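Local structure of MYB proto-oncogene protein (Mus musculus, 1GVD) at residues L1-W6 / K34-K39; K24-I29 / Q40-W45. The protein is a transcription factor whose R2 repeat, a Myb-like helix-turn-helix domain, probably takes part in sequence-specific DNA binding. The protein carries 1 engineered substitution. One frame throughout, in Å; residues are numbered along the deposited sequence.

Contact 1: residues L1-W6 / K34-K39; sequences LIKGPW and KGRIGK. With SO4 (sulfate ion), chain C.
R36 grips the carbonyl of G4 end-on: NH1 lies 2.9 Å and NH2 3.1 Å from G4 O. The site belongs to a Myb repeat, three helices with a helix-turn-helix. Here the arm before helix 8-21 meets the loop that enters helix 38-49. G4 O sits in the guanidinium plane, and both nitrogens reach it from one face of the carbonyl. NH2 adds a weak bond to P5 O. NE forms a salt bridge with E10 of helix 8-21, which helps fix the rotation of the group.

Both guanidinium faces are covered. On one, the W6 indole lies flat in a cation-pi stack, with the planes 5° apart. R36 CZ is 3.7 Å from the centroid of the five-membered ring. K3 CB comes over the opposite face, 3.5 Å from R36 CZ. A bend at chi2 (-63°) in the R36 chain lets CD touch W6 CZ2.

Nearer the N-terminus, K3 N bonds weakly to G35 O. A water links K3 NZ to K34 O. A sulfate, probably from the crystallisation liquor, accepts bonds from L1 N and G35 N. Beside it, L1 CD1 presses tightly on K34 CE at 3.4 Å.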
ATOM      1  N   LEU A   1      -9.553   6.661 -10.221  1.00 19.47           N
ATOM      2  CA  LEU A   1     -10.391   5.548  -9.682  1.00 15.57           C
ATOM      3  C   LEU A   1     -10.309   5.492  -8.165  1.00 18.34           C
ATOM      4  O   LEU A   1      -9.305   5.888  -7.571  1.00 18.90           O
ATOM      5  CB  LEU A   1      -9.934   4.207 -10.260  1.00 19.05           C
ATOM      6  CG  LEU A   1     -10.044   4.028 -11.774  1.00 19.45           C
ATOM      7  CD1 LEU A   1      -9.515   2.659 -12.163  1.00 21.59           C
ATOM      8  CD2 LEU A   1     -11.494   4.179 -12.210  1.00 22.03           C
ATOM      9  N   ILE A   2     -11.371   4.990  -7.548  1.00 17.04           N
ATOM     10  CA  ILE A   2     -11.439   4.869  -6.099  1.00 20.47           C
ATOM     11  C   ILE A   2     -11.773   3.434  -5.702  1.00 18.58           C
ATOM     12  O   ILE A   2     -12.754   2.862  -6.173  1.00 17.34           O
ATOM     13  CB  ILE A   2     -12.525   5.803  -5.513  1.00 23.37           C
ATOM     14  CG1 ILE A   2     -12.264   7.248  -5.949  1.00 29.94           C
ATOM     15  CG2 ILE A   2     -12.542   5.696  -3.997  1.00 28.39           C
ATOM     16  CD1 ILE A   2     -10.920   7.799  -5.511  1.00 31.94           C
ATOM     17  N   LYS A   3     -10.943   2.851  -4.844  1.00 17.43           N
ATOM     18  CA  LYS A   3     -11.176   1.491  -4.374  1.00 17.99           C
ATOM     19  C   LYS A   3     -11.525   1.498  -2.894  1.00 21.39           C
ATOM     20  O   LYS A   3     -11.169   2.426  -2.169  1.00 26.61           O
ATOM     21  CB  LYS A   3      -9.938   0.624  -4.592  1.00 15.09           C
ATOM     22  CG  LYS A   3      -9.700   0.219  -6.031  1.00 16.28           C
ATOM     23  CD  LYS A   3      -8.537  -0.749  -6.118  1.00 14.13           C
ATOM     24  CE  LYS A   3      -8.349  -1.262  -7.531  1.00 14.86           C
ATOM     25  NZ  LYS A   3      -7.232  -2.238  -7.600  1.00 15.46           N
ATOM     26  N   GLY A   4     -12.226   0.458  -2.458  1.00 22.48           N
ATOM     27  CA  GLY A   4     -12.604   0.349  -1.064  1.00 24.55           C
ATOM     28  C   GLY A   4     -11.802  -0.745  -0.388  1.00 19.28           C
ATOM     29  O   GLY A   4     -10.617  -0.561  -0.111  1.00 20.46           O
ATOM     30  N   PRO A   5     -12.421  -1.903  -0.113  1.00 19.13           N
ATOM     31  CA  PRO A   5     -11.733  -3.020   0.538  1.00 19.83           C
ATOM     32  C   PRO A   5     -10.505  -3.478  -0.243  1.00 14.62           C
ATOM     33  O   PRO A   5     -10.488  -3.441  -1.473  1.00 16.42           O
ATOM     34  CB  PRO A   5     -12.808  -4.103   0.590  1.00 23.04           C
ATOM     35  CG  PRO A   5     -14.075  -3.314   0.677  1.00 28.22           C
ATOM     36  CD  PRO A   5     -13.842  -2.225  -0.335  1.00 22.97           C
ATOM     37  N   TRP A   6      -9.478  -3.902   0.483  1.00 12.37           N
ATOM     38  CA  TRP A   6      -8.247  -4.384  -0.130  1.00 10.23           C
ATOM     39  C   TRP A   6      -8.362  -5.858  -0.485  1.00 11.15           C
ATOM     40  O   TRP A   6      -8.908  -6.648   0.286  1.00 15.65           O
ATOM     41  CB  TRP A   6      -7.069  -4.212   0.831  1.00 11.14           C
ATOM     42  CG  TRP A   6      -6.614  -2.805   0.981  1.00 10.20           C
ATOM     43  CD1 TRP A   6      -7.252  -1.799   1.644  1.00 14.04           C
ATOM     44  CD2 TRP A   6      -5.427  -2.234   0.427  1.00  9.29           C
ATOM     45  NE1 TRP A   6      -6.537  -0.632   1.535  1.00 11.74           N
ATOM     46  CE2 TRP A   6      -5.410  -0.870   0.792  1.00 10.68           C
ATOM     47  CE3 TRP A   6      -4.375  -2.743  -0.345  1.00 10.44           C
ATOM     48  CZ2 TRP A   6      -4.379  -0.004   0.410  1.00 10.93           C
ATOM     49  CZ3 TRP A   6      -3.349  -1.884  -0.724  1.00 11.08           C
ATOM     50  CH2 TRP A   6      -3.361  -0.528  -0.346  1.00 10.62           C
ATOM     51  N   LYS A  34      -3.379   0.852  -8.711  1.00 14.34           N
ATOM     52  CA  LYS A  34      -4.556   1.478  -9.296  1.00 15.58           C
ATOM     53  C   LYS A  34      -5.641   1.740  -8.252  1.00 13.50           C
ATOM     54  O   LYS A  34      -5.986   0.855  -7.472  1.00 15.53           O
ATOM     55  CB  LYS A  34      -5.117   0.573 -10.395  1.00 23.70           C
ATOM     56  CG  LYS A  34      -6.090   1.248 -11.345  1.00 33.26           C
ATOM     57  CD  LYS A  34      -5.367   2.208 -12.275  1.00 36.62           C
ATOM     58  CE  LYS A  34      -6.316   2.796 -13.304  1.00 38.73           C
ATOM     59  NZ  LYS A  34      -5.611   3.693 -14.261  1.00 42.39           N
ATOM     60  N   GLY A  35      -6.167   2.963  -8.235  1.00 13.32           N
ATOM     61  CA  GLY A  35      -7.228   3.298  -7.302  1.00 14.22           C
ATOM     62  C   GLY A  35      -6.842   3.525  -5.852  1.00 13.53           C
ATOM     63  O   GLY A  35      -7.708   3.534  -4.978  1.00 15.33           O
ATOM     64  N   ARG A  36      -5.551   3.707  -5.590  1.00 13.31           N
ATOM     65  CA  ARG A  36      -5.076   3.943  -4.228  1.00 11.76           C
ATOM     66  C   ARG A  36      -4.256   5.222  -4.137  1.00 10.57           C
ATOM     67  O   ARG A  36      -3.574   5.598  -5.091  1.00 14.01           O
ATOM     68  CB  ARG A  36      -4.190   2.784  -3.749  1.00 11.24           C
ATOM     69  CG  ARG A  36      -4.869   1.431  -3.673  1.00 13.16           C
ATOM     70  CD  ARG A  36      -5.994   1.416  -2.661  1.00 12.50           C
ATOM     71  NE  ARG A  36      -6.661   0.118  -2.637  1.00  9.72           N
ATOM     72  CZ  ARG A  36      -7.763  -0.145  -1.946  1.00 10.61           C
ATOM     73  NH1 ARG A  36      -8.333   0.801  -1.208  1.00 13.10           N
ATOM     74  NH2 ARG A  36      -8.304  -1.353  -2.003  1.00 11.67           N
ATOM     75  N   ILE A  37      -4.331   5.888  -2.989  1.00 11.28           N
ATOM     76  CA  ILE A  37      -3.540   7.091  -2.762  1.00 11.53           C
ATOM     77  C   ILE A  37      -2.539   6.755  -1.659  1.00 10.06           C
ATOM     78  O   ILE A  37      -2.699   5.762  -0.944  1.00  8.87           O
ATOM     79  CB  ILE A  37      -4.406   8.300  -2.329  1.00 11.79           C
ATOM     80  CG1 ILE A  37      -5.155   7.990  -1.034  1.00 12.62           C
ATOM     81  CG2 ILE A  37      -5.371   8.664  -3.447  1.00 17.34           C
ATOM     82  CD1 ILE A  37      -5.977   9.157  -0.507  1.00 20.27           C
ATOM     83  N   GLY A  38      -1.509   7.582  -1.530  1.00  9.99           N
ATOM     84  CA  GLY A  38      -0.477   7.344  -0.538  1.00  9.53           C
ATOM     85  C   GLY A  38      -0.929   7.028   0.875  1.00  8.72           C
ATOM     86  O   GLY A  38      -0.454   6.063   1.475  1.00  8.16           O
ATOM     87  N   LYS A  39      -1.840   7.826   1.425  1.00  9.25           N
ATOM     88  CA  LYS A  39      -2.286   7.588   2.791  1.00 10.28           C
ATOM     89  C   LYS A  39      -2.970   6.240   2.987  1.00  8.68           C
ATOM     90  O   LYS A  39      -2.868   5.645   4.059  1.00 10.84           O
ATOM     91  CB  LYS A  39      -3.204   8.721   3.273  1.00 17.67           C
ATOM     92  CG  LYS A  39      -4.510   8.863   2.523  1.00 23.17           C
ATOM     93  CD  LYS A  39      -5.390   9.943   3.147  1.00 32.27           C
ATOM     94  CE  LYS A  39      -4.727  11.311   3.089  1.00 34.40           C
ATOM     95  NZ  LYS A  39      -5.574  12.372   3.704  1.00 38.47           N
TER
HETATM   96  S   SO4 C1143      -5.845   5.822 -10.401  1.00 46.73           S
HETATM   97  O1  SO4 C1143      -6.484   6.286  -9.154  1.00 47.00           O
HETATM   98  O2  SO4 C1143      -5.227   6.969 -11.092  1.00 49.52           O
HETATM   99  O3  SO4 C1143      -4.807   4.825 -10.080  1.00 47.23           O
HETATM  100  O4  SO4 C1143      -6.861   5.210 -11.277  1.00 47.87           O
HETATM  101  O   HOH W   1      -4.664  -1.435  -6.559  1.00 14.16           O
HETATM  102  O   HOH W   2      -9.524   4.287  -3.003  1.00 40.81           O

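Contact 2: residues K24-I29 / Q40-W45. With SO4 (sulfate ion), chain D.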
ATOM      1  N   LYS A  24       8.365   4.995   3.615  0.50 10.13           N
ATOM      2  CA  LYS A  24       8.289   6.451   3.692  0.50 12.33           C
ATOM      3  C   LYS A  24       7.946   7.110   2.358  0.50 12.97           C
ATOM      4  O   LYS A  24       7.627   8.295   2.310  0.50 16.80           O
ATOM      5  CB  LYS A  24       9.609   7.027   4.217  0.50 16.08           C
ATOM      6  CG  LYS A  24       9.928   6.648   5.656  0.50 20.97           C
ATOM      7  CD  LYS A  24      11.186   7.346   6.163  0.50 24.54           C
ATOM      8  CE  LYS A  24      10.984   8.849   6.323  0.50 23.21           C
ATOM      9  NZ  LYS A  24      10.744   9.558   5.034  0.50 28.85           N
ATOM     10  N   ARG A  25       8.000   6.334   1.280  0.50  9.30           N
ATOM     11  CA  ARG A  25       7.724   6.847  -0.063  0.50  8.83           C
ATOM     12  C   ARG A  25       6.324   6.450  -0.536  1.00  9.50           C
ATOM     13  O   ARG A  25       6.155   5.863  -1.601  1.00 11.00           O
ATOM     14  CB  ARG A  25       8.776   6.289  -1.016  1.00 11.12           C
ATOM     15  CG  ARG A  25      10.193   6.730  -0.681  1.00 11.79           C
ATOM     16  CD  ARG A  25      11.216   6.229  -1.693  1.00 10.41           C
ATOM     17  NE  ARG A  25      12.516   6.841  -1.431  1.00 12.04           N
ATOM     18  CZ  ARG A  25      13.393   6.401  -0.533  1.00 12.53           C
ATOM     19  NH1 ARG A  25      13.130   5.323   0.191  1.00 12.05           N
ATOM     20  NH2 ARG A  25      14.521   7.069  -0.330  1.00 13.49           N
ATOM     21  N   TRP A  26       5.328   6.755   0.290  1.00 10.15           N
ATOM     22  CA  TRP A  26       3.954   6.373   0.000  1.00  7.62           C
ATOM     23  C   TRP A  26       3.389   6.870  -1.320  1.00  8.92           C
ATOM     24  O   TRP A  26       2.622   6.157  -1.962  1.00  9.52           O
ATOM     25  CB  TRP A  26       3.049   6.798   1.158  1.00  8.36           C
ATOM     26  CG  TRP A  26       3.488   6.203   2.456  1.00  8.29           C
ATOM     27  CD1 TRP A  26       3.937   6.872   3.558  1.00  9.78           C
ATOM     28  CD2 TRP A  26       3.567   4.808   2.776  1.00  7.35           C
ATOM     29  NE1 TRP A  26       4.293   5.984   4.541  1.00  9.95           N
ATOM     30  CE2 TRP A  26       4.077   4.708   4.091  1.00  9.10           C
ATOM     31  CE3 TRP A  26       3.259   3.630   2.080  1.00  8.00           C
ATOM     32  CZ2 TRP A  26       4.288   3.476   4.726  1.00  8.32           C
ATOM     33  CZ3 TRP A  26       3.467   2.402   2.714  1.00  9.15           C
ATOM     34  CH2 TRP A  26       3.978   2.337   4.023  1.00  8.80           C
ATOM     35  N   SER A  27       3.761   8.078  -1.732  1.00 11.42           N
ATOM     36  CA  SER A  27       3.263   8.619  -2.993  1.00 11.91           C
ATOM     37  C   SER A  27       3.769   7.804  -4.182  1.00 11.06           C
ATOM     38  O   SER A  27       3.021   7.533  -5.122  1.00 13.72           O
ATOM     39  CB  SER A  27       3.687  10.084  -3.150  1.00 18.67           C
ATOM     40  OG  SER A  27       3.110  10.886  -2.135  0.50 19.87           O
ATOM     41  N   VAL A  28       5.036   7.407  -4.133  1.00 10.93           N
ATOM     42  CA  VAL A  28       5.633   6.618  -5.206  1.00 12.60           C
ATOM     43  C   VAL A  28       5.014   5.220  -5.216  1.00 10.61           C
ATOM     44  O   VAL A  28       4.708   4.668  -6.272  1.00 13.69           O
ATOM     45  CB  VAL A  28       7.159   6.493  -5.020  1.00 17.41           C
ATOM     46  CG1 VAL A  28       7.770   5.747  -6.195  1.00 19.02           C
ATOM     47  CG2 VAL A  28       7.778   7.873  -4.886  1.00 20.70           C
ATOM     48  N   ILE A  29       4.831   4.653  -4.029  1.00  9.74           N
ATOM     49  CA  ILE A  29       4.235   3.330  -3.900  1.00  9.39           C
ATOM     50  C   ILE A  29       2.816   3.316  -4.474  1.00 10.58           C
ATOM     51  O   ILE A  29       2.460   2.421  -5.239  1.00 10.27           O
ATOM     52  CB  ILE A  29       4.217   2.894  -2.415  1.00  7.96           C
ATOM     53  CG1 ILE A  29       5.637   2.524  -1.985  1.00  8.33           C
ATOM     54  CG2 ILE A  29       3.249   1.726  -2.201  1.00  7.97           C
ATOM     55  CD1 ILE A  29       5.782   2.204  -0.508  1.00  9.77           C
ATOM     56  N   GLN A  40      -3.656   5.747   1.960  1.00  7.96           N
ATOM     57  CA  GLN A  40      -4.320   4.449   2.074  1.00  8.31           C
ATOM     58  C   GLN A  40      -3.277   3.343   2.198  1.00  6.87           C
ATOM     59  O   GLN A  40      -3.447   2.394   2.961  1.00  8.56           O
ATOM     60  CB  GLN A  40      -5.198   4.177   0.853  1.00  9.40           C
ATOM     61  CG  GLN A  40      -6.456   5.024   0.777  1.00 14.94           C
ATOM     62  CD  GLN A  40      -7.262   4.718  -0.465  1.00 14.80           C
ATOM     63  OE1 GLN A  40      -6.762   4.828  -1.578  1.00 15.28           O
ATOM     64  NE2 GLN A  40      -8.518   4.324  -0.278  1.00 19.73           N
ATOM     65  N   CYS A  41      -2.198   3.471   1.438  1.00  7.68           N
ATOM     66  CA  CYS A  41      -1.123   2.487   1.472  1.00  7.30           C
ATOM     67  C   CYS A  41      -0.434   2.512   2.833  1.00  6.32           C
ATOM     68  O   CYS A  41      -0.121   1.468   3.408  1.00  7.71           O
ATOM     69  CB  CYS A  41      -0.111   2.784   0.366  1.00  7.54           C
ATOM     70  SG  CYS A  41      -0.797   2.621  -1.305  1.00  9.56           S
ATOM     71  N   ARG A  42      -0.205   3.718   3.347  1.00  6.42           N
ATOM     72  CA  ARG A  42       0.437   3.895   4.644  1.00  7.15           C
ATOM     73  C   ARG A  42      -0.377   3.217   5.746  1.00  6.02           C
ATOM     74  O   ARG A  42       0.165   2.491   6.583  1.00  6.57           O
ATOM     75  CB  ARG A  42       0.565   5.388   4.942  1.00  7.04           C
ATOM     76  CG  ARG A  42       1.215   5.728   6.270  1.00  7.29           C
ATOM     77  CD  ARG A  42       1.038   7.212   6.561  1.00  9.55           C
ATOM     78  NE  ARG A  42      -0.346   7.501   6.928  1.00 11.22           N
ATOM     79  CZ  ARG A  42      -0.931   8.689   6.815  1.00 13.10           C
ATOM     80  NH1 ARG A  42      -0.261   9.729   6.335  1.00 14.43           N
ATOM     81  NH2 ARG A  42      -2.194   8.837   7.193  1.00 14.31           N
ATOM     82  N   GLU A  43      -1.683   3.459   5.745  1.00  6.87           N
ATOM     83  CA  GLU A  43      -2.552   2.876   6.754  1.00  7.31           C
ATOM     84  C   GLU A  43      -2.670   1.357   6.647  1.00  7.82           C
ATOM     85  O   GLU A  43      -2.687   0.658   7.662  1.00  8.57           O
ATOM     86  CB  GLU A  43      -3.929   3.538   6.695  1.00  9.27           C
ATOM     87  CG  GLU A  43      -3.885   5.011   7.075  1.00 11.64           C
ATOM     88  CD  GLU A  43      -3.234   5.231   8.428  1.00 12.47           C
ATOM     89  OE1 GLU A  43      -2.176   5.895   8.490  1.00 12.20           O
ATOM     90  OE2 GLU A  43      -3.776   4.733   9.433  1.00 14.72           O
ATOM     91  N   ARG A  44      -2.726   0.837   5.425  1.00  7.70           N
ATOM     92  CA  ARG A  44      -2.826  -0.606   5.239  1.00  7.43           C
ATOM     93  C   ARG A  44      -1.568  -1.276   5.789  1.00  6.19           C
ATOM     94  O   ARG A  44      -1.640  -2.326   6.430  1.00  8.18           O
ATOM     95  CB  ARG A  44      -2.997  -0.936   3.752  1.00  7.96           C
ATOM     96  CG  ARG A  44      -3.292  -2.405   3.463  1.00  7.36           C
ATOM     97  CD  ARG A  44      -4.618  -2.836   4.059  1.00  8.39           C
ATOM     98  NE  ARG A  44      -4.926  -4.230   3.752  1.00  9.07           N
ATOM     99  CZ  ARG A  44      -5.963  -4.890   4.256  1.00 10.64           C
ATOM    100  NH1 ARG A  44      -6.794  -4.280   5.092  1.00 16.00           N
ATOM    101  NH2 ARG A  44      -6.175  -6.154   3.915  1.00 12.38           N
ATOM    102  N   TRP A  45      -0.416  -0.658   5.550  1.00  5.35           N
ATOM    103  CA  TRP A  45       0.841  -1.199   6.035  1.00  5.29           C
ATOM    104  C   TRP A  45       0.933  -1.187   7.562  1.00  8.06           C
ATOM    105  O   TRP A  45       1.189  -2.216   8.177  1.00  8.91           O
ATOM    106  CB  TRP A  45       2.013  -0.416   5.426  1.00  7.15           C
ATOM    107  CG  TRP A  45       3.353  -0.794   5.979  1.00  7.55           C
ATOM    108  CD1 TRP A  45       4.087  -0.098   6.895  1.00 10.13           C
ATOM    109  CD2 TRP A  45       4.110  -1.971   5.669  1.00  9.36           C
ATOM    110  NE1 TRP A  45       5.256  -0.765   7.173  1.00 10.79           N
ATOM    111  CE2 TRP A  45       5.297  -1.917   6.435  1.00  8.96           C
ATOM    112  CE3 TRP A  45       3.902  -3.066   4.819  1.00 10.32           C
ATOM    113  CZ2 TRP A  45       6.274  -2.918   6.376  1.00 11.06           C
ATOM    114  CZ3 TRP A  45       4.876  -4.062   4.762  1.00 13.15           C
ATOM    115  CH2 TRP A  45       6.045  -3.977   5.538  1.00 12.90           C
TER
HETATM  116  S   SO4 D1144      -4.754  11.872   7.858  0.50 30.42           S
HETATM  117  O1  SO4 D1144      -4.914  12.147   9.298  0.50 31.43           O
HETATM  118  O2  SO4 D1144      -4.647  13.145   7.121  0.50 33.53           O
HETATM  119  O3  SO4 D1144      -3.530  11.081   7.644  0.50 32.47           O
HETATM  120  O4  SO4 D1144      -5.922  11.115   7.369  0.50 33.03           O
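C41 faces both I29 and W26 across the helix-turn-helix of this Myb repeat. Helix 26-30 is its first helix, and helix 38-49 is the recognition helix. C41 SG touches I29 CG2 at 4.2 Å. C41 CB meets W26 CE3 at 3.9 Å. No hydrogen bond joins the two segments. The contact is apolar and centres on the W26 indole.

R42 comes next and covers one face of that ring. Its CA stands over the middle of the W26 six-membered ring, 3.6 Å from the centroid, in a CH-pi contact. CB follows over the bond shared by the two rings. CG is anti to the backbone N (chi1 180°), which carries the chain on over the indole to bring CG within 3.5 Å of W26 NE1. A bend at chi3 (73°) then turns the polar end away. The guanidinium stands nearly upright to the ring, with the planes 86° apart.

E43 takes that end in a salt bridge. R42 NE is 2.9 Å from E43 OE1, on the anti lone pair. R42 NH2 bonds to the same oxygen from above the carboxylate plane. NH2 also donates to a sulfate, probably from the crystallisation liquor, with O3 at 2.7 Å.

R44 forms a salt bridge through NE with D11 of helix 8-21. W45 packs on V18 of that helix and on P23. Its indole meets that of W26 obliquely, and its CB also touches the W26 ring. An alanine in place of W26 would probably open a gap between the two helices and leave the R42 stem and W45 CB without their common partner. The W45 contact is made at the far rim of the indole, where W26 CH2 lies 3.7 Å from W45 CB.

In the fold
The two contacts interleave along the chain: 1-6, 24-29, 34-39, 40-45. Their centres are about 11 Å apart. Both use helix 38-49: segment 34-39 runs into its N-terminal end, though the arm touches K34, G35 and R36 in the loop before it; contact 2 uses the turns that follow. They also touch directly. W6 CG packs on R44 NE at 3.5 Å, and G38 O lies against W26 CB. Contact 1 is near the surface, whereas contact 2 is partly buried and closer to the centre of the chain. Helix 8-21 backs both. Together they join the N-terminal arm to the loop that leads into the recognition helix, and helix 26-30 to that helix, consistent with a compact DNA-binding repeat.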